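Putative activator of HSP90 (Plasmodium falciparum, PDB 3N72) probably binds the chaperone Hsp90 through its N-terminal Aha1 domain, the part modelled here, and stimulates its ATPase activity. Local coordinates at residues W25-I30 and N144-L149; I39-L44 and I129-G134; G91-P97 and A110-T116. One frame throughout, in Å; residues are numbered along the deposited sequence. Where two conformers were deposited one is given.

Contact 1 of 3, residues W25-I30 and N144-L149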
loop_
_atom_site.group_PDB
_atom_site.type_symbol
_atom_site.label_atom_id
_atom_site.label_comp_id
_atom_site.label_asym_id
_atom_site.label_seq_id
_atom_site.Cartn_x
_atom_site.Cartn_y
_atom_site.Cartn_z
ATOM N N TRP B 25 11.051 -7.644 7.650
ATOM C CA TRP B 25 10.089 -8.069 8.667
ATOM C C TRP B 25 10.584 -9.343 9.390
ATOM O O TRP B 25 10.535 -9.428 10.625
ATOM C CB TRP B 25 8.671 -8.282 8.085
ATOM C CG TRP B 25 7.724 -8.853 9.136
ATOM C CD1 TRP B 25 6.925 -8.146 10.013
ATOM C CD2 TRP B 25 7.536 -10.242 9.453
ATOM N NE1 TRP B 25 6.235 -9.030 10.841
ATOM C CE2 TRP B 25 6.594 -10.311 10.519
ATOM C CE3 TRP B 25 8.038 -11.438 8.916
ATOM C CZ2 TRP B 25 6.191 -11.520 11.078
ATOM C CZ3 TRP B 25 7.650 -12.641 9.499
ATOM C CH2 TRP B 25 6.724 -12.671 10.557
ATOM N N ALA B 26 11.057 -10.327 8.618
ATOM C CA ALA B 26 11.456 -11.625 9.197
ATOM C C ALA B 26 12.667 -11.488 10.114
ATOM O O ALA B 26 12.686 -12.061 11.179
ATOM C CB ALA B 26 11.738 -12.666 8.092
ATOM N N GLU B 27 13.675 -10.742 9.668
ATOM C CA GLU B 27 14.830 -10.399 10.498
ATOM C C GLU B 27 14.363 -9.731 11.785
ATOM O O GLU B 27 14.742 -10.158 12.872
ATOM C CB GLU B 27 15.796 -9.493 9.712
ATOM C CG GLU B 27 16.610 -10.225 8.625
ATOM C CD GLU B 27 17.615 -9.318 7.934
ATOM O OE1 GLU B 27 17.974 -8.280 8.505
ATOM O OE2 GLU B 27 18.089 -9.646 6.832
ATOM N N SER B 28 13.519 -8.697 11.676
ATOM C CA SER B 28 12.962 -8.016 12.873
ATOM C C SER B 28 12.207 -8.952 13.818
ATOM O O SER B 28 12.367 -8.855 15.042
ATOM C CB SER B 28 12.049 -6.851 12.475
ATOM O OG SER B 28 12.806 -5.787 11.936
ATOM N N TYR B 29 11.396 -9.864 13.260
ATOM C CA TYR B 29 10.592 -10.776 14.068
ATOM C C TYR B 29 11.467 -11.706 14.850
ATOM O O TYR B 29 11.295 -11.897 16.077
ATOM C CB TYR B 29 9.680 -11.596 13.152
ATOM C CG TYR B 29 8.797 -12.618 13.820
ATOM C CD1 TYR B 29 7.484 -12.292 14.189
ATOM C CD2 TYR B 29 9.238 -13.909 14.039
ATOM C CE1 TYR B 29 6.658 -13.217 14.762
ATOM C CE2 TYR B 29 8.405 -14.858 14.628
ATOM C CZ TYR B 29 7.112 -14.495 14.981
ATOM O OH TYR B 29 6.260 -15.405 15.555
ATOM N N ILE B 30 12.393 -12.333 14.131
ATOM C CA ILE B 30 13.301 -13.314 14.764
ATOM C C ILE B 30 14.162 -12.617 15.863
ATOM O O ILE B 30 14.248 -13.092 16.993
ATOM C CB ILE B 30 14.130 -14.074 13.705
ATOM C CG1 ILE B 30 13.184 -14.961 12.848
ATOM C CG2 ILE B 30 15.268 -14.872 14.365
ATOM C CD1 ILE B 30 13.851 -15.574 11.632
ATOM N N ASN B 144 5.659 -19.840 15.949
ATOM C CA ASN B 144 4.595 -19.115 15.213
ATOM C C ASN B 144 5.100 -18.297 14.019
ATOM O O ASN B 144 4.351 -17.505 13.427
ATOM C CB ASN B 144 3.799 -18.205 16.162
ATOM C CG ASN B 144 3.002 -18.977 17.186
ATOM O OD1 ASN B 144 2.856 -20.199 17.096
ATOM N ND2 ASN B 144 2.475 -18.261 18.173
ATOM N N PHE B 145 6.360 -18.507 13.637
ATOM C CA PHE B 145 6.959 -17.694 12.593
ATOM C C PHE B 145 6.118 -17.692 11.323
ATOM O O PHE B 145 5.877 -16.617 10.754
ATOM C CB PHE B 145 8.374 -18.163 12.258
ATOM C CG PHE B 145 9.027 -17.338 11.193
ATOM C CD1 PHE B 145 9.730 -16.204 11.526
ATOM C CD2 PHE B 145 8.894 -17.670 9.846
ATOM C CE1 PHE B 145 10.316 -15.394 10.533
ATOM C CE2 PHE B 145 9.497 -16.885 8.845
ATOM C CZ PHE B 145 10.188 -15.753 9.178
ATOM N N GLN B 146 5.712 -18.876 10.869
ATOM C CA GLN B 146 5.019 -18.999 9.592
ATOM C C GLN B 146 3.655 -18.352 9.685
ATOM O O GLN B 146 3.261 -17.606 8.783
ATOM C CB GLN B 146 4.865 -20.453 9.167
ATOM C CG GLN B 146 4.134 -20.598 7.798
ATOM C CD GLN B 146 4.110 -22.019 7.308
ATOM O OE1 GLN B 146 5.096 -22.515 6.799
ATOM N NE2 GLN B 146 2.991 -22.696 7.497
ATOM N N GLU B 147 2.926 -18.640 10.764
ATOM C CA GLU B 147 1.631 -17.948 10.956
ATOM C C GLU B 147 1.760 -16.428 11.002
ATOM O O GLU B 147 0.973 -15.706 10.340
ATOM C CB GLU B 147 0.845 -18.514 12.144
ATOM C CG GLU B 147 0.528 -20.010 11.975
ATOM C CD GLU B 147 -0.086 -20.350 10.607
ATOM O OE1 GLU B 147 -1.051 -19.658 10.190
ATOM O OE2 GLU B 147 0.404 -21.303 9.941
ATOM N N ASP B 148 2.756 -15.921 11.729
ATOM C CA ASP B 148 2.937 -14.472 11.752
ATOM C C ASP B 148 3.384 -13.886 10.422
ATOM O O ASP B 148 2.969 -12.762 10.055
ATOM C CB ASP B 148 3.802 -14.052 12.939
ATOM C CG ASP B 148 3.156 -14.438 14.263
ATOM O OD1 ASP B 148 1.914 -14.497 14.328
ATOM O OD2 ASP B 148 3.877 -14.707 15.226
ATOM N N LEU B 149 4.209 -14.633 9.691
ATOM C CA LEU B 149 4.591 -14.234 8.336
ATOM C C LEU B 149 3.341 -14.082 7.445
ATOM O O LEU B 149 3.210 -13.104 6.681
ATOM C CB LEU B 149 5.549 -15.253 7.728
ATOM C CG LEU B 149 5.899 -15.020 6.245
ATOM C CD1 LEU B 149 6.675 -13.725 6.061
ATOM C CD2 LEU B 149 6.723 -16.232 5.746
HETATM O O HOH W 1 6.930 -17.765 17.092
#
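Phe145 projects from the start of helix 145-161 as a knob into a hole on helix 23-35 formed by Trp25, Ala26, Tyr29 and Ile30. Its ring turns an edge toward the face of Tyr29 in an offset edge-to-face pair, planes 79° apart, and its CD1 lies 3.4 Å from Tyr29 CD2. At another point of the Phe145 rim Ala26 CB sits in the ring plane, 3.6 Å from CZ, while Ile30 CD1 comes obliquely to CE1. Trp25 reaches past Phe145 with CG anti to its backbone N (chi1 175°), which carries the six-membered ring across to the next helical turn; there CH2 rests 3.3 Å from Leu149 N and CZ3 3.7 Å from Leu149 CD1. Tyr29 runs across Asp148 at about a right angle and gives its hydroxyl proton to the anti lone pair of OD2, with OH and OD2 only 2.5 Å apart. A water also donates to Tyr29 OH and takes the N-H of Asn144, at the N-cap position. On the inner side Phe99 and Phe70 of the sheet close on Phe145. Chemically, the interface is an aromatic cluster with one short, probably strong hydroxyl-carboxylate bond at its partly exposed border, which fixes where the phenol points.

Contact 2 of 3, residues I39-L44 and I129-G134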
loop_
_atom_site.group_PDB
_atom_site.type_symbol
_atom_site.label_atom_id
_atom_site.label_comp_id
_atom_site.label_asym_id
_atom_site.label_seq_id
_atom_site.Cartn_x
_atom_site.Cartn_y
_atom_site.Cartn_z
ATOM N N ILE B 39 14.581 -17.464 29.961
ATOM C CA ILE B 39 14.337 -18.767 30.581
ATOM C C ILE B 39 14.560 -18.568 32.071
ATOM O O ILE B 39 15.686 -18.310 32.523
ATOM C CB ILE B 39 15.247 -19.861 29.986
ATOM C CG1 ILE B 39 15.109 -19.856 28.467
ATOM C CG2 ILE B 39 14.904 -21.258 30.592
ATOM C CD1 ILE B 39 15.941 -20.877 27.755
ATOM N N GLU B 40 13.463 -18.643 32.814
ATOM C CA GLU B 40 13.438 -18.290 34.222
ATOM C C GLU B 40 13.536 -19.537 35.089
ATOM O O GLU B 40 12.656 -20.407 35.073
ATOM C CB GLU B 40 12.155 -17.508 34.554
ATOM C CG GLU B 40 11.995 -16.180 33.829
ATOM C CD GLU B 40 12.962 -15.110 34.327
ATOM O OE1 GLU B 40 13.783 -15.397 35.227
ATOM O OE2 GLU B 40 12.909 -13.975 33.814
ATOM N N LYS B 41 14.641 -19.630 35.815
ATOM C CA LYS B 41 14.840 -20.698 36.772
ATOM C C LYS B 41 14.808 -20.076 38.169
ATOM O O LYS B 41 14.627 -18.861 38.325
ATOM C CB LYS B 41 16.168 -21.413 36.509
ATOM C CG LYS B 41 16.302 -22.039 35.127
ATOM C CD LYS B 41 15.706 -23.454 35.065
ATOM C CE LYS B 41 14.199 -23.435 34.914
ATOM N NZ LYS B 41 13.614 -24.796 34.778
ATOM N N GLU B 42 15.003 -20.908 39.186
ATOM C CA GLU B 42 14.980 -20.424 40.564
ATOM C C GLU B 42 16.016 -19.317 40.879
ATOM O O GLU B 42 15.657 -18.299 41.444
ATOM C CB GLU B 42 15.115 -21.621 41.524
ATOM N N ASP B 43 17.282 -19.530 40.503
ATOM C CA ASP B 43 18.412 -18.650 40.851
ATOM C C ASP B 43 19.072 -18.055 39.604
ATOM O O ASP B 43 20.068 -17.307 39.705
ATOM C CB ASP B 43 19.501 -19.450 41.573
ATOM C CG ASP B 43 19.123 -19.838 42.974
ATOM O OD1 ASP B 43 18.842 -21.030 43.190
ATOM O OD2 ASP B 43 19.124 -18.961 43.870
ATOM N N LEU B 44 18.543 -18.419 38.438
ATOM C CA LEU B 44 19.181 -18.065 37.162
ATOM C C LEU B 44 18.157 -17.612 36.133
ATOM O O LEU B 44 17.081 -18.206 36.039
ATOM C CB LEU B 44 19.919 -19.285 36.573
ATOM C CG LEU B 44 21.306 -19.713 37.068
ATOM C CD1 LEU B 44 21.726 -21.016 36.384
ATOM C CD2 LEU B 44 22.350 -18.627 36.834
ATOM N N ILE B 129 20.376 -26.852 32.014
ATOM C CA ILE B 129 19.305 -26.013 31.476
ATOM C C ILE B 129 19.293 -25.992 29.948
ATOM O O ILE B 129 18.236 -26.183 29.331
ATOM C CB ILE B 129 19.403 -24.558 32.004
ATOM C CG1 ILE B 129 19.302 -24.526 33.527
ATOM C CG2 ILE B 129 18.283 -23.643 31.424
ATOM C CD1 ILE B 129 19.616 -23.171 34.077
ATOM N N LEU B 130 20.451 -25.750 29.337
ATOM C CA LEU B 130 20.466 -25.361 27.911
ATOM C C LEU B 130 20.225 -26.501 26.930
ATOM O O LEU B 130 19.445 -26.351 25.973
ATOM C CB LEU B 130 21.753 -24.606 27.536
ATOM C CG LEU B 130 21.968 -23.224 28.151
ATOM C CD1 LEU B 130 23.371 -22.796 27.879
ATOM C CD2 LEU B 130 20.996 -22.185 27.571
ATOM N N LYS B 131 20.892 -27.627 27.160
ATOM C CA LYS B 131 20.916 -28.711 26.178
ATOM C C LYS B 131 19.543 -29.313 25.913
ATOM O O LYS B 131 19.317 -29.873 24.848
ATOM C CB LYS B 131 21.934 -29.799 26.560
ATOM C CG LYS B 131 21.540 -30.729 27.690
ATOM C CD LYS B 131 22.690 -31.727 27.960
ATOM C CE LYS B 131 22.420 -32.653 29.127
ATOM N NZ LYS B 131 23.554 -33.596 29.307
ATOM N N LYS B 132 18.631 -29.202 26.876
ATOM C CA LYS B 132 17.288 -29.712 26.661
ATOM C C LYS B 132 16.232 -28.599 26.762
ATOM O O LYS B 132 15.630 -28.232 25.748
ATOM C CB LYS B 132 16.992 -30.924 27.565
ATOM C CG LYS B 132 15.712 -31.672 27.200
ATOM C CD LYS B 132 15.401 -32.812 28.194
ATOM C CE LYS B 132 14.170 -33.622 27.771
ATOM N NZ LYS B 132 12.942 -32.776 27.662
ATOM N N GLU B 133 16.013 -28.056 27.963
ATOM C CA GLU B 133 14.987 -27.011 28.173
ATOM C C GLU B 133 15.245 -25.746 27.341
ATOM O O GLU B 133 14.314 -25.172 26.756
ATOM C CB GLU B 133 14.849 -26.625 29.650
ATOM C CG GLU B 133 13.821 -25.516 29.884
ATOM C CD GLU B 133 13.682 -25.095 31.337
ATOM O OE1 GLU B 133 14.522 -25.513 32.174
ATOM O OE2 GLU B 133 12.726 -24.337 31.629
ATOM N N GLY B 134 16.495 -25.300 27.304
ATOM C CA GLY B 134 16.839 -24.104 26.521
ATOM C C GLY B 134 16.450 -24.220 25.059
ATOM O O GLY B 134 15.860 -23.289 24.469
#
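Lys41 and Glu133 reach toward each other from opposite directions and pair as a salt bridge. The ammonium lies 2.8 Å from Glu133, NZ to OE1, on the syn lone pair of that oxygen, and has a second, weak bond of 3.3 Å from NZ to OE2. Nearer its backbone, the aliphatic part of Lys41 runs alongside Ile129 in the opposite sense, its CG 3.7 Å from Ile129 CD1, and the same methyl is met obliquely by Leu44 CD1 at 3.8 Å. Ile39 fills the other end: its CD1 packs on the bare backbone of Gly134, 3.6 Å from CA, and its CG2 faces Ile129 CG2 and the carboxylate of Glu133. Two chain shapes bring the ions together. Glu133 is stretched out beyond CG, whereas Lys41 bends at chi2 and chi3 (-86° and 80°), folding over Ile129 before it reaches the acid. Behind Lys41, its backbone N bonds to Leu44 O, closing the turn; behind Glu133, the helix widens into a pi-type turn in which Gly134 N bonds to Ile129 O. Further out, Ile46 of strand 44-62 touches both Ile39 and Ile129, and Leu44 reaches Ile125 and Tyr80, so segment 39-44 ties helix 120-142 to strands 44-62 and 65-82 at one end of the sheet.

Contact 3 of 3, residues G91-P97 and A110-T116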
loop_
_atom_site.group_PDB
_atom_site.type_symbol
_atom_site.label_atom_id
_atom_site.label_comp_id
_atom_site.label_asym_id
_atom_site.label_seq_id
_atom_site.Cartn_x
_atom_site.Cartn_y
_atom_site.Cartn_z
ATOM N N GLY B 91 27.718 -16.265 28.146
ATOM C CA GLY B 91 27.717 -17.733 28.138
ATOM C C GLY B 91 28.342 -18.370 26.910
ATOM O O GLY B 91 29.193 -19.283 27.013
ATOM N N GLY B 92 27.904 -17.923 25.735
ATOM C CA GLY B 92 28.444 -18.496 24.515
ATOM C C GLY B 92 27.579 -18.204 23.315
ATOM O O GLY B 92 26.912 -17.164 23.253
ATOM N N SER B 93 27.639 -19.103 22.340
ATOM C CA SER B 93 26.970 -18.887 21.046
ATOM C C SER B 93 25.869 -19.912 20.827
ATOM O O SER B 93 25.903 -21.007 21.390
ATOM C CB SER B 93 27.977 -18.965 19.888
ATOM O OG SER B 93 28.520 -20.285 19.792
ATOM N N VAL B 94 24.904 -19.530 19.992
ATOM C CA VAL B 94 23.825 -20.396 19.549
ATOM C C VAL B 94 23.712 -20.225 18.046
ATOM O O VAL B 94 23.707 -19.093 17.535
ATOM C CB VAL B 94 22.442 -20.010 20.141
ATOM C CG1 VAL B 94 21.426 -21.092 19.811
ATOM C CG2 VAL B 94 22.499 -19.773 21.645
ATOM N N GLU B 95 23.617 -21.348 17.342
ATOM C CA GLU B 95 23.472 -21.327 15.897
ATOM C C GLU B 95 22.332 -22.221 15.478
ATOM O O GLU B 95 22.301 -23.415 15.816
ATOM C CB GLU B 95 24.758 -21.793 15.225
ATOM C CG GLU B 95 24.641 -21.859 13.718
ATOM C CD GLU B 95 25.609 -22.857 13.069
ATOM O OE1 GLU B 95 25.737 -24.032 13.538
ATOM O OE2 GLU B 95 26.200 -22.465 12.046
ATOM N N ILE B 96 21.410 -21.655 14.705
ATOM C CA ILE B 96 20.345 -22.441 14.112
ATOM C C ILE B 96 20.615 -22.383 12.617
ATOM O O ILE B 96 20.351 -21.362 11.967
ATOM C CB ILE B 96 18.971 -21.878 14.444
ATOM C CG1 ILE B 96 18.822 -21.739 15.980
ATOM C CG2 ILE B 96 17.881 -22.710 13.760
ATOM C CD1 ILE B 96 17.477 -21.165 16.449
ATOM N N PRO B 97 21.205 -23.451 12.079
ATOM C CA PRO B 97 21.723 -23.282 10.723
ATOM C C PRO B 97 20.639 -23.371 9.643
ATOM O O PRO B 97 20.859 -22.923 8.509
ATOM C CB PRO B 97 22.729 -24.425 10.602
ATOM C CG PRO B 97 22.348 -25.391 11.629
ATOM C CD PRO B 97 21.773 -24.633 12.747
ATOM N N ALA B 110 18.050 -28.274 13.865
ATOM C CA ALA B 110 19.162 -28.246 14.837
ATOM C C ALA B 110 19.311 -26.889 15.516
ATOM O O ALA B 110 19.172 -25.845 14.881
ATOM C CB ALA B 110 20.488 -28.606 14.152
ATOM N N ILE B 111 19.633 -26.926 16.804
ATOM C CA ILE B 111 20.045 -25.737 17.549
ATOM C C ILE B 111 21.379 -26.122 18.193
ATOM O O ILE B 111 21.429 -27.027 19.023
ATOM C CB ILE B 111 18.997 -25.313 18.615
ATOM C CG1 ILE B 111 17.646 -25.018 17.963
ATOM C CG2 ILE B 111 19.444 -24.061 19.377
ATOM C CD1 ILE B 111 16.508 -24.990 18.942
ATOM N N ASN B 112 22.459 -25.491 17.744
ATOM C CA ASN B 112 23.792 -25.816 18.230
ATOM C C ASN B 112 24.230 -24.758 19.216
ATOM O O ASN B 112 24.353 -23.590 18.850
ATOM C CB ASN B 112 24.767 -25.920 17.066
ATOM C CG ASN B 112 24.329 -26.968 16.044
ATOM O OD1 ASN B 112 23.927 -28.083 16.419
ATOM N ND2 ASN B 112 24.362 -26.605 14.760
ATOM N N ILE B 113 24.467 -25.179 20.461
ATOM C CA ILE B 113 24.844 -24.260 21.544
ATOM C C ILE B 113 26.255 -24.574 21.993
ATOM O O ILE B 113 26.591 -25.741 22.264
ATOM C CB ILE B 113 23.863 -24.310 22.741
ATOM C CG1 ILE B 113 22.452 -23.912 22.273
ATOM C CG2 ILE B 113 24.321 -23.353 23.860
ATOM C CD1 ILE B 113 21.363 -24.266 23.258
ATOM N N GLU B 114 27.068 -23.521 22.041
ATOM C CA GLU B 114 28.464 -23.628 22.493
ATOM C C GLU B 114 28.723 -22.798 23.729
ATOM O O GLU B 114 28.027 -21.809 23.980
ATOM C CB GLU B 114 29.412 -23.146 21.408
ATOM C CG GLU B 114 29.261 -23.885 20.058
ATOM C CD GLU B 114 30.324 -24.938 19.837
ATOM O OE1 GLU B 114 30.658 -25.671 20.802
ATOM O OE2 GLU B 114 30.834 -25.022 18.691
ATOM N N ARG B 115 29.745 -23.190 24.482
ATOM C CA ARG B 115 30.162 -22.447 25.666
ATOM C C ARG B 115 31.423 -21.653 25.342
ATOM O O ARG B 115 32.290 -22.139 24.613
ATOM C CB ARG B 115 30.384 -23.418 26.818
ATOM C CG ARG B 115 29.183 -24.336 27.034
ATOM C CD ARG B 115 29.438 -25.388 28.092
ATOM N NE ARG B 115 30.536 -26.278 27.735
ATOM C CZ ARG B 115 30.387 -27.524 27.296
ATOM N NH1 ARG B 115 29.178 -28.043 27.146
ATOM N NH2 ARG B 115 31.456 -28.250 26.998
ATOM N N THR B 116 31.504 -20.423 25.851
ATOM C CA THR B 116 32.652 -19.534 25.556
ATOM C C THR B 116 34.007 -20.048 26.074
ATOM O O THR B 116 35.068 -19.762 25.477
ATOM C CB THR B 116 32.371 -18.077 25.984
ATOM O OG1 THR B 116 33.373 -17.198 25.439
ATOM C CG2 THR B 116 32.290 -17.934 27.489
HETATM O O HOH W 2 27.006 -22.050 18.275
#
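Glu95 and Asn112 form a regular hydrogen-bonded pair between the antiparallel strands 87-100 and 112-115, where backbone hydrogen bonds do most of the joining: Glu95 N bonds to Asn112 O, and Asn112 N bonds to Glu95 O with a nearly straight N-H (175°). Two residues along, Glu114 N donates to Ser93 O at 2.8 Å, but the return bond from Ser93 N to Glu114 O is longer (3.2 Å) and bent to 136°, its donor well above the carbonyl plane. Beyond it, Thr116 N bonds to Gly91 O at 2.8 Å.

Polar side chains line the face that carries Ser93, Glu95, Asn112 and Glu114. Glu95 and Asn112 lie side by side, and ND2 of Asn112 reaches OE1 of Glu95 at 3.2 Å on its anti side; OE1 lies close to the amide plane of Asn112, while ND2 stands somewhat out of the carboxylate plane, the two planes being 57° apart. Ser93 OG sits 3.4 Å from Glu114 CB, and a water spans Ser93 OG and Asn112 O.

Apolar contacts gather on the other face, which carries Val94 and Ile113, with Ile111 and Ile96 packing beside them. Val94 CG1 touches both isoleucines of the partner strand, 3.6 Å from Ile111 CG2 and 3.9 Å from Ile113 CG1. Ile96 sets its CG1 against Ile111 CG1. Phe76 and Trp78 of strand 65-82 cover Val94, and helix 120-142 packs over this side through Tyr126 and Ile138.

At the Gly91 end the strand is distorted: Gly91 and Gly92 both face Trp78, whose NE1 also bonds to Glu114 O. Two residues set against one on the neighbouring strand make a classic beta bulge, here within an antiparallel sheet with one polar and one helix-covered apolar face.

All three contacts lie within the Aha1 N-terminal domain and are nested along the chain: contact 3 inside the loop closed by contact 2, and contact 2 inside that closed by contact 1. Contacts 2 and 3 are neighbours, their centres about 15 Å apart, and they touch where Leu130 O lies 3.9 Å from Ile113 CD1; helix 120-142 serves both. Contact 1 stands apart, its centre about 24 Å from that of contact 2 and about 21 Å from that of contact 3, yet helix 23-35 leads into strand 39-40, and helix 120-142 into helix 145-161. A thiocyanate ion, probably from the crystallisation liquor, lies about 4 Å from Gly92 in contact 3.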